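Long-range contact in cyclic di-GMP-binding protein XC_3703 (Xanthomonas campestris pv. campestris, PDB 5B7W), which binds the second messenger cyclic di-GMP and, when free of it, promotes binding of a LysR-type transcriptional regulator to its target genes, regulating virulence and biofilm formation: residues A[107-119]-A[128-141]. Numbering follows the deposited sequence.
Sequences QLVAKLKEAKLKV and LRVTGKKRDDLQDA
In the RRM-like domain I, both helices pack on one face of the four-stranded sheet; here helix 107-114 meets strand 128-132 while Leu117 to Val119 run past helix 135-141. The axes of helix 107-114 and strand 128-132 differ by only 23° at a closest approach of 10.5 Å, a near-parallel alignment bridged by side chains. Leu128 fits between two helix residues: its CD2 lies 3.6 Å from Leu108 CB, while its other methyl, CD1, meets Val109 CG2. With CG anti to the backbone N (chi1 -176°), the Leu128 fork is carried toward the helix. One turn on, Leu112 CD2 reaches Ala141 CB at 4.1 Å, joining the two helices directly.

Val119 is wedged between strand and second helix. Its CB packs 3.6 Å from Val130 CG1, and its CG1 lies 3.5 Å from Asp137 O and 4.0 Å from Ala141 CB; CG1 stands opposite the carbonyl carbon (chi1 -63°), which turns it to helix 135-141. No hydrogen bond crosses between the segments; the backbones approach through Val119 CA, 3.2 Å from Thr131 O. Leu117 lays its methyls against helix 135-141, crossing Asp140 at about a right angle. Beyond Leu117, Lys118 CB rests on the Asp137 carboxylate, whose OD2 forms a salt bridge with Lys133 NZ (3.2 Å). Lys133, with Arg135 and Asp136, probably contributes to cyclic di-GMP binding, as inferred from relatives.

Strand 119-124 brings Ala121 against Val109, Leu112 and Leu128, while strand 3-7, on the other flank of strand 127-132, places Phe4 and Val6 against Val130.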
ATOM      1  N   GLN A 107      13.371  10.802  -2.392  1.00 67.91           N
ATOM      2  CA  GLN A 107      13.961   9.891  -1.422  1.00 68.16           C
ATOM      3  C   GLN A 107      14.493   8.647  -2.116  1.00 69.45           C
ATOM      4  O   GLN A 107      15.587   8.175  -1.792  1.00 79.83           O
ATOM      5  CB  GLN A 107      12.952   9.524  -0.334  1.00 72.56           C
ATOM      6  CG  GLN A 107      12.419  10.736   0.414  1.00 75.00           C
ATOM      7  CD  GLN A 107      11.491  10.362   1.552  1.00 72.75           C
ATOM      8  OE1 GLN A 107      11.417   9.197   1.932  1.00 70.43           O
ATOM      9  NE2 GLN A 107      10.767  11.344   2.090  1.00 71.16           N
ATOM     10  N   LEU A 108      13.760   8.126  -3.106  1.00 62.65           N
ATOM     11  CA  LEU A 108      14.240   6.917  -3.762  1.00 55.79           C
ATOM     12  C   LEU A 108      15.519   7.184  -4.543  1.00 57.05           C
ATOM     13  O   LEU A 108      16.401   6.321  -4.602  1.00 48.78           O
ATOM     14  CB  LEU A 108      13.169   6.292  -4.651  1.00 55.57           C
ATOM     15  CG  LEU A 108      12.131   5.488  -3.872  1.00 49.61           C
ATOM     16  CD1 LEU A 108      11.157   4.785  -4.823  1.00 54.18           C
ATOM     17  CD2 LEU A 108      12.849   4.499  -2.976  1.00 41.27           C
ATOM     18  N   VAL A 109      15.665   8.384  -5.105  1.00 58.61           N
ATOM     19  CA  VAL A 109      16.889   8.704  -5.835  1.00 64.12           C
ATOM     20  C   VAL A 109      18.051   8.886  -4.861  1.00 67.62           C
ATOM     21  O   VAL A 109      19.202   8.552  -5.173  1.00 64.83           O
ATOM     22  CB  VAL A 109      16.665   9.941  -6.729  1.00 62.79           C
ATOM     23  CG1 VAL A 109      17.916  10.301  -7.536  1.00 63.83           C
ATOM     24  CG2 VAL A 109      15.486   9.704  -7.671  1.00 63.27           C
ATOM     25  N   ALA A 110      17.762   9.356  -3.641  1.00 68.72           N
ATOM     26  CA  ALA A 110      18.838   9.781  -2.745  1.00 69.22           C
ATOM     27  C   ALA A 110      19.567   8.595  -2.113  1.00 60.74           C
ATOM     28  O   ALA A 110      20.790   8.637  -1.957  1.00 67.99           O
ATOM     29  CB  ALA A 110      18.309  10.722  -1.662  1.00 72.22           C
ATOM     30  N   LYS A 111      18.848   7.539  -1.724  1.00 54.79           N
ATOM     31  CA  LYS A 111      19.549   6.357  -1.214  1.00 61.45           C
ATOM     32  C   LYS A 111      20.215   5.581  -2.349  1.00 55.30           C
ATOM     33  O   LYS A 111      21.237   4.914  -2.136  1.00 56.34           O
ATOM     34  CB  LYS A 111      18.591   5.438  -0.471  1.00 65.76           C
ATOM     35  CG  LYS A 111      17.790   6.048   0.671  1.00 65.94           C
ATOM     36  CD  LYS A 111      16.560   5.145   0.892  1.00 64.14           C
ATOM     37  CE  LYS A 111      15.468   5.828   1.751  1.00 60.02           C
ATOM     38  NZ  LYS A 111      15.910   6.213   3.102  1.00 56.12           N
ATOM     39  N   LEU A 112      19.665   5.673  -3.569  1.00 50.10           N
ATOM     40  CA  LEU A 112      20.374   5.137  -4.730  1.00 44.28           C
ATOM     41  C   LEU A 112      21.717   5.833  -4.903  1.00 41.99           C
ATOM     42  O   LEU A 112      22.753   5.177  -5.047  1.00 39.92           O
ATOM     43  CB  LEU A 112      19.542   5.268  -6.013  1.00 46.48           C
ATOM     44  CG  LEU A 112      18.312   4.388  -6.276  1.00 44.04           C
ATOM     45  CD1 LEU A 112      17.641   4.763  -7.597  1.00 47.56           C
ATOM     46  CD2 LEU A 112      18.666   2.910  -6.255  1.00 38.85           C
ATOM     47  N   LYS A 113      21.713   7.168  -4.894  1.00 52.83           N
ATOM     48  CA  LYS A 113      22.962   7.924  -4.906  1.00 58.31           C
ATOM     49  C   LYS A 113      23.792   7.629  -3.663  1.00 58.27           C
ATOM     50  O   LYS A 113      25.022   7.519  -3.738  1.00 53.07           O
ATOM     51  CB  LYS A 113      22.649   9.416  -5.008  1.00 61.66           C
ATOM     52  CG  LYS A 113      23.855  10.321  -5.140  1.00 63.63           C
ATOM     53  CD  LYS A 113      23.610  11.372  -6.206  1.00 61.53           C
ATOM     54  CE  LYS A 113      24.387  12.642  -5.919  1.00 60.97           C
ATOM     55  NZ  LYS A 113      23.687  13.838  -6.463  1.00 59.51           N
ATOM     56  N   GLU A 114      23.130   7.498  -2.509  1.00 64.01           N
ATOM     57  CA  GLU A 114      23.833   7.182  -1.270  1.00 63.38           C
ATOM     58  C   GLU A 114      24.532   5.832  -1.352  1.00 62.84           C
ATOM     59  O   GLU A 114      25.548   5.617  -0.681  1.00 60.27           O
ATOM     60  CB  GLU A 114      22.850   7.192  -0.099  1.00 59.80           C
ATOM     61  CG  GLU A 114      23.272   8.034   1.089  1.00 58.80           C
ATOM     62  CD  GLU A 114      22.176   8.138   2.132  1.00 59.48           C
ATOM     63  OE1 GLU A 114      21.385   7.179   2.259  1.00 55.51           O
ATOM     64  OE2 GLU A 114      22.103   9.177   2.820  1.00 60.73           O
ATOM     65  N   ALA A 115      23.904   4.941  -2.072  1.00 64.86           N
ATOM     66  CA  ALA A 115      24.446   3.631  -2.242  1.00 62.03           C
ATOM     67  C   ALA A 115      25.420   3.633  -3.347  1.00 65.08           C
ATOM     68  O   ALA A 115      25.822   2.568  -3.734  1.00 67.72           O
ATOM     69  CB  ALA A 115      23.359   2.646  -2.553  1.00 51.60           C
ATOM     70  N   LYS A 116      25.762   4.822  -3.841  1.00 67.85           N
ATOM     71  CA  LYS A 116      26.693   5.021  -4.934  1.00 76.52           C
ATOM     72  C   LYS A 116      26.616   3.885  -5.928  1.00 78.68           C
ATOM     73  O   LYS A 116      27.542   3.123  -6.069  1.00 82.26           O
ATOM     74  CB  LYS A 116      28.129   5.171  -4.399  1.00 79.69           C
ATOM     75  CG  LYS A 116      28.770   6.552  -4.583  1.00 82.28           C
ATOM     76  CD  LYS A 116      29.317   7.168  -3.292  1.00 83.59           C
ATOM     77  CE  LYS A 116      30.141   6.212  -2.434  1.00 83.30           C
ATOM     78  NZ  LYS A 116      30.590   6.785  -1.131  1.00 81.11           N
ATOM     79  N   LEU A 117      25.475   3.792  -6.582  1.00 75.24           N
ATOM     80  CA  LEU A 117      25.165   2.756  -7.530  1.00 64.57           C
ATOM     81  C   LEU A 117      25.299   3.241  -8.921  1.00 56.17           C
ATOM     82  O   LEU A 117      25.125   4.413  -9.173  1.00 60.36           O
ATOM     83  CB  LEU A 117      23.729   2.410  -7.318  1.00 64.36           C
ATOM     84  CG  LEU A 117      23.296   1.000  -7.614  1.00 62.20           C
ATOM     85  CD1 LEU A 117      24.170   0.326  -8.661  1.00 62.77           C
ATOM     86  CD2 LEU A 117      23.266   0.268  -6.302  1.00 61.06           C
ATOM     87  N   LYS A 118      25.583   2.331  -9.824  1.00 48.67           N
ATOM     88  CA  LYS A 118      25.762   2.652 -11.209  1.00 50.26           C
ATOM     89  C   LYS A 118      24.434   2.801 -11.968  1.00 53.05           C
ATOM     90  O   LYS A 118      24.244   2.257 -13.029  1.00 51.20           O
ATOM     91  CB  LYS A 118      26.614   1.574 -11.837  1.00 52.80           C
ATOM     92  CG  LYS A 118      28.020   1.455 -11.285  1.00 57.03           C
ATOM     93  CD  LYS A 118      28.900   0.616 -12.207  1.00 56.42           C
ATOM     94  CE  LYS A 118      30.100  -0.025 -11.529  1.00 59.73           C
ATOM     95  NZ  LYS A 118      30.365  -1.368 -12.083  1.00 61.83           N
ATOM     96  N   VAL A 119      23.513   3.538 -11.393  1.00 54.14           N
ATOM     97  CA  VAL A 119      22.219   3.709 -12.035  1.00 45.35           C
ATOM     98  C   VAL A 119      21.884   5.191 -12.100  1.00 40.83           C
ATOM     99  O   VAL A 119      22.390   6.007 -11.328  1.00 40.22           O
ATOM    100  CB  VAL A 119      21.095   2.936 -11.313  1.00 34.20           C
ATOM    101  CG1 VAL A 119      21.363   1.438 -11.354  1.00 39.94           C
ATOM    102  CG2 VAL A 119      20.947   3.421  -9.880  1.00 35.83           C
ATOM    103  N   LEU A 128       9.158   5.625 -10.937  1.00 32.10           N
ATOM    104  CA  LEU A 128      10.579   5.950 -11.008  1.00 37.57           C
ATOM    105  C   LEU A 128      11.240   4.989 -11.986  1.00 36.39           C
ATOM    106  O   LEU A 128      11.310   3.783 -11.725  1.00 38.04           O
ATOM    107  CB  LEU A 128      11.233   5.862  -9.629  1.00 35.94           C
ATOM    108  CG  LEU A 128      12.708   6.267  -9.573  1.00 39.64           C
ATOM    109  CD1 LEU A 128      12.867   7.764  -9.800  1.00 31.87           C
ATOM    110  CD2 LEU A 128      13.347   5.844  -8.257  1.00 44.87           C
ATOM    111  N   ARG A 129      11.722   5.516 -13.109  1.00 29.53           N
ATOM    112  CA  ARG A 129      12.458   4.705 -14.070  1.00 29.84           C
ATOM    113  C   ARG A 129      13.943   4.747 -13.741  1.00 31.52           C
ATOM    114  O   ARG A 129      14.523   5.827 -13.582  1.00 34.23           O
ATOM    115  CB  ARG A 129      12.225   5.176 -15.505  1.00 39.30           C
ATOM    116  CG  ARG A 129      12.888   4.265 -16.532  1.00 45.01           C
ATOM    117  CD  ARG A 129      12.512   4.629 -17.955  1.00 58.54           C
ATOM    118  NE  ARG A 129      11.089   4.434 -18.216  1.00 62.32           N
ATOM    119  CZ  ARG A 129      10.498   3.249 -18.349  1.00 63.60           C
ATOM    120  NH1 ARG A 129       9.195   3.188 -18.586  1.00 65.43           N
ATOM    121  NH2 ARG A 129      11.200   2.128 -18.248  1.00 64.27           N
ATOM    122  N   VAL A 130      14.550   3.570 -13.642  1.00 35.75           N
ATOM    123  CA  VAL A 130      15.959   3.422 -13.301  1.00 33.08           C
ATOM    124  C   VAL A 130      16.692   2.897 -14.526  1.00 38.17           C
ATOM    125  O   VAL A 130      16.279   1.894 -15.120  1.00 33.41           O
ATOM    126  CB  VAL A 130      16.142   2.481 -12.098  1.00 32.46           C
ATOM    127  CG1 VAL A 130      17.615   2.287 -11.793  1.00 30.00           C
ATOM    128  CG2 VAL A 130      15.405   3.029 -10.883  1.00 30.17           C
ATOM    129  N   THR A 131      17.770   3.577 -14.908  1.00 42.06           N
ATOM    130  CA  THR A 131      18.574   3.194 -16.059  1.00 46.95           C
ATOM    131  C   THR A 131      20.008   2.929 -15.624  1.00 42.46           C
ATOM    132  O   THR A 131      20.554   3.645 -14.778  1.00 33.53           O
ATOM    133  CB  THR A 131      18.555   4.279 -17.145  1.00 52.82           C
ATOM    134  OG1 THR A 131      19.302   5.419 -16.702  1.00 63.05           O
ATOM    135  CG2 THR A 131      17.127   4.702 -17.456  1.00 51.66           C
ATOM    136  N   GLY A 132      20.608   1.891 -16.205  1.00 44.38           N
ATOM    137  CA  GLY A 132      21.997   1.563 -15.949  1.00 41.75           C
ATOM    138  C   GLY A 132      22.629   1.005 -17.206  1.00 42.31           C
ATOM    139  O   GLY A 132      21.939   0.636 -18.159  1.00 40.64           O
ATOM    140  N   LYS A 133      23.966   0.947 -17.201  1.00 45.84           N
ATOM    141  CA  LYS A 133      24.665   0.481 -18.395  1.00 52.98           C
ATOM    142  C   LYS A 133      24.511  -1.024 -18.592  1.00 52.70           C
ATOM    143  O   LYS A 133      24.522  -1.497 -19.734  1.00 60.67           O
ATOM    144  CB  LYS A 133      26.148   0.885 -18.356  1.00 58.18           C
ATOM    145  CG  LYS A 133      26.912   0.669 -17.046  1.00 67.85           C
ATOM    146  CD  LYS A 133      27.398  -0.764 -16.886  1.00 75.14           C
ATOM    147  CE  LYS A 133      28.394  -0.900 -15.745  1.00 75.55           C
ATOM    148  NZ  LYS A 133      28.486  -2.312 -15.278  1.00 72.28           N
ATOM    149  N   LYS A 134      24.346  -1.785 -17.511  1.00 49.90           N
ATOM    150  CA  LYS A 134      24.181  -3.230 -17.593  1.00 52.35           C
ATOM    151  C   LYS A 134      23.059  -3.689 -16.669  1.00 48.50           C
ATOM    152  O   LYS A 134      22.655  -2.983 -15.741  1.00 41.48           O
ATOM    153  CB  LYS A 134      25.483  -3.971 -17.253  1.00 56.83           C
ATOM    154  CG  LYS A 134      26.555  -3.867 -18.329  1.00 62.85           C
ATOM    155  CD  LYS A 134      27.638  -4.910 -18.125  1.00 70.31           C
ATOM    156  CE  LYS A 134      28.151  -5.432 -19.454  1.00 76.76           C
ATOM    157  NZ  LYS A 134      27.638  -6.799 -19.741  1.00 81.03           N
ATOM    158  N   ARG A 135      22.561  -4.898 -16.946  1.00 49.80           N
ATOM    159  CA  ARG A 135      21.417  -5.433 -16.216  1.00 55.48           C
ATOM    160  C   ARG A 135      21.739  -5.682 -14.748  1.00 55.42           C
ATOM    161  O   ARG A 135      20.874  -5.487 -13.885  1.00 58.74           O
ATOM    162  CB  ARG A 135      20.937  -6.722 -16.888  1.00 61.29           C
ATOM    163  CG  ARG A 135      19.872  -7.485 -16.117  1.00 61.56           C
ATOM    164  CD  ARG A 135      18.603  -6.669 -15.956  1.00 66.77           C
ATOM    165  NE  ARG A 135      17.586  -7.397 -15.203  1.00 66.89           N
ATOM    166  CZ  ARG A 135      17.536  -7.453 -13.875  1.00 74.39           C
ATOM    167  NH1 ARG A 135      18.444  -6.821 -13.148  1.00 78.41           N
ATOM    168  NH2 ARG A 135      16.573  -8.140 -13.275  1.00 73.52           N
ATOM    169  N   ASP A 136      22.973  -6.100 -14.448  1.00 48.81           N
ATOM    170  CA  ASP A 136      23.335  -6.428 -13.070  1.00 48.90           C
ATOM    171  C   ASP A 136      23.394  -5.194 -12.181  1.00 41.27           C
ATOM    172  O   ASP A 136      23.294  -5.311 -10.954  1.00 43.61           O
ATOM    173  CB  ASP A 136      24.677  -7.153 -13.033  1.00 52.05           C
ATOM    174  CG  ASP A 136      24.602  -8.545 -13.611  1.00 57.41           C
ATOM    175  OD1 ASP A 136      25.635  -9.247 -13.598  1.00 61.33           O
ATOM    176  OD2 ASP A 136      23.512  -8.937 -14.078  1.00 62.48           O
ATOM    177  N   ASP A 137      23.598  -4.009 -12.766  1.00 41.00           N
ATOM    178  CA  ASP A 137      23.430  -2.772 -12.009  1.00 39.86           C
ATOM    179  C   ASP A 137      21.971  -2.540 -11.650  1.00 40.98           C
ATOM    180  O   ASP A 137      21.678  -1.937 -10.612  1.00 43.06           O
ATOM    181  CB  ASP A 137      23.945  -1.564 -12.797  1.00 33.53           C
ATOM    182  CG  ASP A 137      25.400  -1.691 -13.188  1.00 48.07           C
ATOM    183  OD1 ASP A 137      26.126  -2.490 -12.562  1.00 43.53           O
ATOM    184  OD2 ASP A 137      25.826  -0.966 -14.110  1.00 48.95           O
ATOM    185  N   LEU A 138      21.050  -2.992 -12.503  1.00 42.17           N
ATOM    186  CA  LEU A 138      19.632  -2.820 -12.219  1.00 44.69           C
ATOM    187  C   LEU A 138      19.205  -3.704 -11.056  1.00 51.15           C
ATOM    188  O   LEU A 138      18.522  -3.247 -10.133  1.00 52.46           O
ATOM    189  CB  LEU A 138      18.806  -3.120 -13.472  1.00 32.20           C
ATOM    190  CG  LEU A 138      19.101  -2.267 -14.710  1.00 44.28           C
ATOM    191  CD1 LEU A 138      18.256  -2.725 -15.889  1.00 40.61           C
ATOM    192  CD2 LEU A 138      18.870  -0.791 -14.422  1.00 43.19           C
ATOM    193  N   GLN A 139      19.615  -4.976 -11.077  1.00 60.17           N
ATOM    194  CA  GLN A 139      19.334  -5.860  -9.950  1.00 60.02           C
ATOM    195  C   GLN A 139      19.991  -5.345  -8.678  1.00 52.73           C
ATOM    196  O   GLN A 139      19.399  -5.411  -7.595  1.00 52.57           O
ATOM    197  CB  GLN A 139      19.804  -7.281 -10.259  1.00 70.28           C
ATOM    198  CG  GLN A 139      19.724  -8.239  -9.075  1.00 75.76           C
ATOM    199  CD  GLN A 139      18.313  -8.729  -8.807  1.00 78.27           C
ATOM    200  OE1 GLN A 139      17.479  -7.997  -8.275  1.00 76.98           O
ATOM    201  NE2 GLN A 139      18.041  -9.977  -9.171  1.00 81.08           N
ATOM    202  N   ASP A 140      21.219  -4.828  -8.789  1.00 53.21           N
ATOM    203  CA  ASP A 140      21.858  -4.190  -7.644  1.00 52.10           C
ATOM    204  C   ASP A 140      20.993  -3.062  -7.097  1.00 50.92           C
ATOM    205  O   ASP A 140      20.901  -2.874  -5.879  1.00 47.14           O
ATOM    206  CB  ASP A 140      23.241  -3.667  -8.031  1.00 51.47           C
ATOM    207  CG  ASP A 140      24.312  -4.738  -7.948  1.00 53.80           C
ATOM    208  OD1 ASP A 140      23.967  -5.936  -8.030  1.00 54.04           O
ATOM    209  OD2 ASP A 140      25.500  -4.381  -7.800  1.00 48.81           O
ATOM    210  N   ALA A 141      20.343  -2.306  -7.983  1.00 47.91           N
ATOM    211  CA  ALA A 141      19.377  -1.313  -7.529  1.00 40.20           C
ATOM    212  C   ALA A 141      18.115  -1.984  -6.998  1.00 36.86           C
ATOM    213  O   ALA A 141      17.586  -1.582  -5.956  1.00 37.79           O
ATOM    214  CB  ALA A 141      19.040  -0.347  -8.663  1.00 38.64           C
TER